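Local coordinates for protein endonuclease III (Geobacillus stearothermophilus, PDB 1ORN) that acts as a DNA glycosylase in DNA repair, carries a [4Fe-4S] cluster and forms a covalent intermediate with DNA, at residues F34-L37 against I38-L42; K166-M169 against K170-K174; N127-V130 against S131-G135. All coordinates share one frame; numbering follows the deposited sequence.

How the contacts relate
Each contact lies within one continuous piece of chain and joins residues about one turn apart on a single helix, so none closes a long loop. They come in series from the N terminus: contact 1 on helix 33-43, contact 3 on helix 123-134, contact 2 at the end of helix 161-171. None nests in or crosses another. Contacts 1 and 3 touch through apolar side chains, which ties helix 33-43 to helix 123-134, the second helix of the helix-hairpin-helix motif. Contact 2 touches neither. Its nearest atoms are about 7 Å from contact 3 and about 16 Å from contact 1. Contacts 1 and 2 lie on opposite sides of the chain's centre.

Contact 1: F34-L37 against I38-L42; sequences FELL and IAVVL
Phe34 and Ile38 lie side by side, one helical turn apart. Ile38 CG1 sits over one face of the Phe34 ring, offset toward its rim, 4.2 Å from Phe34 CZ. Ile38 CG1 stands beside its own backbone N (chi1 -63°), which turns it back toward Phe34. Ile38 CG1 is also 3.5 Å from Phe34 O, the acceptor for Ile38 N at 3.1 Å.

Glu35 takes part through its backbone. Its O accepts a bond from Ala39 N, and Ala39 CB rests 3.3 Å from Glu35 O. The carboxylate reaches back to Arg31, where OE1 forms a salt bridge.

Leu36 O accepts Val40 N at 2.9 Å. Their side chains point the same way, and Leu36 CD1 meets Val40 CG2 at 3.7 Å. Leu37 O repeats the pattern with Val41 N at 3.1 Å. Here the branches are looser, with Leu37 CD1 4.3 Å from Val41 CG2. The four consecutive backbone bonds mark a regular alpha helix.

This helix, 33-43, packs against three other helices, and loop residues such as His30 and Leu28 also touch it. Phe34 and Leu37 pack on helix 86-103, at Leu100 and Leu96. Ile38 meets Phe59 of helix 48-61. Through Leu36 and Val40 the helix packs on helix 123-134, the second helix of the helix-hairpin-helix motif.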
# COMPACT_ATOMS: atom_id res chain seq x y z
N PHE C 34 -1.04 -15.07 4.75
CA PHE C 34 0.41 -15.24 4.76
C PHE C 34 0.98 -14.82 3.41
O PHE C 34 1.98 -14.12 3.35
CB PHE C 34 0.79 -16.70 5.05
CG PHE C 34 2.27 -16.94 5.07
CD1 PHE C 34 3.09 -16.24 5.95
CD2 PHE C 34 2.85 -17.87 4.21
CE1 PHE C 34 4.47 -16.45 5.97
CE2 PHE C 34 4.23 -18.09 4.22
CZ PHE C 34 5.04 -17.38 5.10
N GLU C 35 0.34 -15.26 2.33
CA GLU C 35 0.81 -14.86 1.01
C GLU C 35 0.66 -13.35 0.85
O GLU C 35 1.49 -12.71 0.22
CB GLU C 35 0.02 -15.57 -0.10
CG GLU C 35 0.44 -17.00 -0.34
CD GLU C 35 -0.29 -17.64 -1.51
OE1 GLU C 35 -0.04 -18.83 -1.78
OE2 GLU C 35 -1.10 -16.94 -2.16
N LEU C 36 -0.40 -12.78 1.42
CA LEU C 36 -0.58 -11.33 1.30
C LEU C 36 0.56 -10.63 2.02
O LEU C 36 1.15 -9.69 1.49
CB LEU C 36 -1.91 -10.87 1.91
CG LEU C 36 -2.13 -9.35 1.88
CD1 LEU C 36 -2.13 -8.84 0.44
CD2 LEU C 36 -3.44 -9.00 2.57
N LEU C 37 0.85 -11.06 3.25
CA LEU C 37 1.92 -10.44 4.03
C LEU C 37 3.23 -10.43 3.27
O LEU C 37 3.90 -9.40 3.18
CB LEU C 37 2.10 -11.16 5.37
CG LEU C 37 3.24 -10.64 6.26
CD1 LEU C 37 3.00 -9.17 6.60
CD2 LEU C 37 3.31 -11.47 7.52
N ILE C 38 3.62 -11.58 2.71
CA ILE C 38 4.88 -11.64 1.97
C ILE C 38 4.83 -10.71 0.76
O ILE C 38 5.77 -9.96 0.49
CB ILE C 38 5.19 -13.07 1.47
CG1 ILE C 38 5.38 -14.01 2.66
CG2 ILE C 38 6.44 -13.04 0.57
CD1 ILE C 38 6.50 -13.61 3.60
N ALA C 39 3.72 -10.76 0.03
CA ALA C 39 3.56 -9.93 -1.15
C ALA C 39 3.67 -8.42 -0.87
O ALA C 39 4.32 -7.69 -1.61
CB ALA C 39 2.23 -10.24 -1.83
N VAL C 40 3.05 -7.97 0.22
CA VAL C 40 3.08 -6.55 0.56
C VAL C 40 4.49 -6.14 1.00
O VAL C 40 4.94 -5.05 0.68
CB VAL C 40 2.05 -6.22 1.65
CG1 VAL C 40 2.10 -4.73 2.00
CG2 VAL C 40 0.65 -6.56 1.14
N VAL C 41 5.18 -7.02 1.71
CA VAL C 41 6.55 -6.71 2.14
C VAL C 41 7.41 -6.52 0.89
O VAL C 41 8.22 -5.58 0.82
CB VAL C 41 7.14 -7.86 3.01
CG1 VAL C 41 8.66 -7.68 3.15
CG2 VAL C 41 6.50 -7.83 4.40
N LEU C 42 7.23 -7.40 -0.09
CA LEU C 42 7.99 -7.32 -1.33
C LEU C 42 7.60 -6.08 -2.15
O LEU C 42 8.41 -5.54 -2.91
CB LEU C 42 7.77 -8.58 -2.18
CG LEU C 42 8.31 -9.92 -1.66
CD1 LEU C 42 7.95 -11.03 -2.63
CD2 LEU C 42 9.83 -9.84 -1.49

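Contact 2: K166-M169 against K170-K174; sequences KTLM and KIIPK
Leu168 O is held by two backbone N-H groups. Ile172 N gives Leu168 O the firmer bond, at 2.9 Å, and Ile171 N gives it a weak one. The bond from Ile172 has an N-H...O angle of 151°, against 133° for that from Ile171. Ile172 CB also leans on Leu168 O, 3.4 Å away. Farther out, Ile172 CD1 comes to 4.3 Å from Leu168 CD2, a loose apolar touch between two buried side chains.

Thr167 O is shared in a similar way, but both of its bonds are weak. They come from Lys170 N and Ile171 N, three and four residues on. Ile171 CG1, placed beside its own backbone N (chi1 -55°), presses to 3.1 Å from Thr167 O. The Thr167 hydroxyl is turned back along the helix and bonds to Glu163 O.

Lys166 O accepts Lys170 N at 3.2 Å. The Lys170 side chain passes alongside this carbonyl, with CG 3.2 Å from Lys166 O, and then runs extended. The two ammonium ends stay apart, with Lys166 NZ 5.8 Å from Lys170 NZ. Both lysines are exposed, so solvent probably softens the repulsion of these like charges.

Helix 161-171 ends here, and Ile172 is the first residue to leave helical backbone angles. Its O is taken by Trp177 NE1 of helix 177-191. Leu168 packs on Met184 of that helix, and Ile171 on Arg11 of helix 7-20. At this helix end, bonds to carbonyls three and four residues back are mixed, and the one from Ile171 N to Thr167 O is weak although it spans four. Lys170 N and Ile171 N each divide between two carbonyls. The bond from Ile172 N still closes the last turn.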
# COMPACT_ATOMS: atom_id res chain seq x y z
N LYS C 166 -3.84 10.41 9.47
CA LYS C 166 -4.75 10.94 10.47
C LYS C 166 -5.76 11.91 9.87
O LYS C 166 -6.93 11.92 10.26
CB LYS C 166 -3.95 11.61 11.60
CG LYS C 166 -3.11 10.60 12.39
CD LYS C 166 -2.59 11.15 13.71
CE LYS C 166 -1.59 12.26 13.53
NZ LYS C 166 -1.18 12.82 14.86
N THR C 167 -5.33 12.70 8.89
CA THR C 167 -6.22 13.66 8.22
C THR C 167 -7.36 12.92 7.54
O THR C 167 -8.52 13.30 7.67
CB THR C 167 -5.46 14.49 7.16
OG1 THR C 167 -4.46 15.28 7.80
CG2 THR C 167 -6.42 15.40 6.41
N LEU C 168 -7.03 11.85 6.82
CA LEU C 168 -8.04 11.07 6.12
C LEU C 168 -8.99 10.35 7.08
O LEU C 168 -10.19 10.27 6.84
CB LEU C 168 -7.36 10.07 5.19
CG LEU C 168 -6.60 10.72 4.03
CD1 LEU C 168 -5.72 9.70 3.34
CD2 LEU C 168 -7.60 11.33 3.06
N MET C 169 -8.44 9.82 8.17
CA MET C 169 -9.27 9.11 9.15
C MET C 169 -10.33 10.00 9.77
O MET C 169 -11.42 9.53 10.11
CB MET C 169 -8.40 8.50 10.25
CG MET C 169 -7.57 7.29 9.80
SD MET C 169 -6.95 6.31 11.18
CE MET C 169 -5.54 7.29 11.70
N LYS C 170 -10.03 11.29 9.91
CA LYS C 170 -10.97 12.24 10.50
C LYS C 170 -12.01 12.75 9.51
O LYS C 170 -13.09 13.20 9.90
CB LYS C 170 -10.22 13.44 11.08
CG LYS C 170 -9.26 13.09 12.20
CD LYS C 170 -8.43 14.30 12.60
CE LYS C 170 -7.36 13.93 13.61
NZ LYS C 170 -6.43 15.07 13.88
N ILE C 171 -11.70 12.69 8.22
CA ILE C 171 -12.62 13.16 7.19
C ILE C 171 -13.52 12.06 6.64
O ILE C 171 -14.65 12.32 6.21
CB ILE C 171 -11.86 13.81 6.00
CG1 ILE C 171 -10.93 14.91 6.51
CG2 ILE C 171 -12.85 14.36 4.99
CD1 ILE C 171 -11.63 16.02 7.27
N ILE C 172 -13.02 10.83 6.65
CA ILE C 172 -13.76 9.69 6.11
C ILE C 172 -14.33 8.75 7.17
O ILE C 172 -13.66 8.41 8.15
CB ILE C 172 -12.86 8.85 5.18
CG1 ILE C 172 -12.26 9.74 4.09
CG2 ILE C 172 -13.66 7.71 4.57
CD1 ILE C 172 -11.19 9.06 3.29
N PRO C 173 -15.59 8.32 6.99
CA PRO C 173 -16.22 7.41 7.94
C PRO C 173 -15.42 6.11 7.96
O PRO C 173 -15.07 5.57 6.90
CB PRO C 173 -17.62 7.21 7.35
CG PRO C 173 -17.89 8.53 6.71
CD PRO C 173 -16.57 8.82 6.01
N LYS C 174 -15.13 5.62 9.15
CA LYS C 174 -14.36 4.39 9.34
C LYS C 174 -14.81 3.27 8.40
O LYS C 174 -14.00 2.49 7.91
CB LYS C 174 -14.46 3.96 10.80
CG LYS C 174 -13.84 2.61 11.13
CD LYS C 174 -13.58 2.48 12.63
CE LYS C 174 -14.80 2.85 13.47
NZ LYS C 174 -15.97 1.96 13.22

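Contact 3: N127-V130 against S131-G135; sequences NVVV and SVAFG
Val128 and Val132 stand side by side and form a ridge along one flank of helix 123-134. In Val132, CG1 is anti to the backbone N (chi1 -177°), which puts CG2 beside that N. Val132 CG2 leans back to 4.1 Å from Val128 CG1. Val132 CG2 also rests against Val128 O, 3.3 Å away. Val128 O receives Val132 N at 2.8 Å in the straightest bond of the contact, with an N-H...O angle of 169°.

The next bump is small. Ala133 CB fits against Val129 O at 3.1 Å and also lies over the centre of one face of the Phe134 ring. Phe134 lies beside Val129, with Phe134 CE2 4.2 Å from Val129 CG1. On another side, Ser131 CB presses on Asn127 O, which accepts Ser131 N.

Helix 33-43 packs on this ridge. Its Leu36 meets both Val132 and Ala133, its Val40 meets Val128, and its Leu37 meets Val129. The bond from Phe134 N to Val130 O is weak, and Gly135 follows with positive phi (61°), suited to glycine.

The chemistry divides by flank. Valines and Ala133 give an apolar surface to helix 33-43, while the polar ends bond to other partners. Ser131 OG bonds to Ser178 OG. Asn127 is gripped at both ends of its amide, by Arg112 at OD1 and by Glu165 at ND2, which joins the helix-hairpin-helix motif to helix 161-171.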
# COMPACT_ATOMS: atom_id res chain seq x y z
N ASN C 127 -1.05 -1.83 7.72
CA ASN C 127 -2.39 -1.36 7.38
C ASN C 127 -2.98 -2.09 6.18
O ASN C 127 -4.17 -2.40 6.17
CB ASN C 127 -2.39 0.15 7.12
CG ASN C 127 -2.40 0.97 8.41
OD1 ASN C 127 -2.60 0.42 9.49
ND2 ASN C 127 -2.20 2.27 8.29
N VAL C 128 -2.17 -2.35 5.16
CA VAL C 128 -2.68 -3.07 4.00
C VAL C 128 -3.13 -4.46 4.42
O VAL C 128 -4.22 -4.90 4.05
CB VAL C 128 -1.61 -3.22 2.89
CG1 VAL C 128 -2.10 -4.20 1.83
CG2 VAL C 128 -1.33 -1.87 2.27
N VAL C 129 -2.30 -5.14 5.19
CA VAL C 129 -2.62 -6.49 5.63
C VAL C 129 -3.89 -6.57 6.48
O VAL C 129 -4.77 -7.38 6.19
CB VAL C 129 -1.43 -7.12 6.40
CG1 VAL C 129 -1.82 -8.49 6.97
CG2 VAL C 129 -0.25 -7.26 5.45
N VAL C 130 -4.02 -5.74 7.52
CA VAL C 130 -5.22 -5.83 8.35
C VAL C 130 -6.48 -5.46 7.58
O VAL C 130 -7.55 -6.02 7.83
CB VAL C 130 -5.12 -4.96 9.63
CG1 VAL C 130 -3.91 -5.38 10.44
CG2 VAL C 130 -5.06 -3.48 9.27
N SER C 131 -6.34 -4.54 6.63
CA SER C 131 -7.47 -4.09 5.83
C SER C 131 -7.92 -5.11 4.80
O SER C 131 -9.10 -5.47 4.74
CB SER C 131 -7.11 -2.78 5.12
OG SER C 131 -8.15 -2.38 4.25
N VAL C 132 -6.98 -5.56 3.98
CA VAL C 132 -7.30 -6.50 2.92
C VAL C 132 -7.57 -7.92 3.43
O VAL C 132 -8.55 -8.54 3.04
CB VAL C 132 -6.17 -6.49 1.87
CG1 VAL C 132 -6.52 -7.43 0.72
CG2 VAL C 132 -6.13 -5.06 1.36
N ALA C 133 -6.70 -8.42 4.30
CA ALA C 133 -6.86 -9.77 4.83
C ALA C 133 -7.93 -9.95 5.91
O ALA C 133 -8.66 -10.95 5.90
CB ALA C 133 -5.53 -10.27 5.36
N PHE C 134 -8.02 -9.00 6.83
CA PHE C 134 -8.96 -9.15 7.94
C PHE C 134 -10.10 -8.16 8.02
O PHE C 134 -10.81 -8.10 9.02
CB PHE C 134 -8.16 -9.13 9.25
CG PHE C 134 -6.99 -10.07 9.25
CD1 PHE C 134 -7.18 -11.43 9.08
CD2 PHE C 134 -5.70 -9.58 9.40
CE1 PHE C 134 -6.09 -12.31 9.05
CE2 PHE C 134 -4.60 -10.45 9.37
CZ PHE C 134 -4.80 -11.82 9.20
N GLY C 135 -10.28 -7.38 6.96
CA GLY C 135 -11.36 -6.41 6.91
C GLY C 135 -11.34 -5.32 7.97
O GLY C 135 -12.36 -4.67 8.20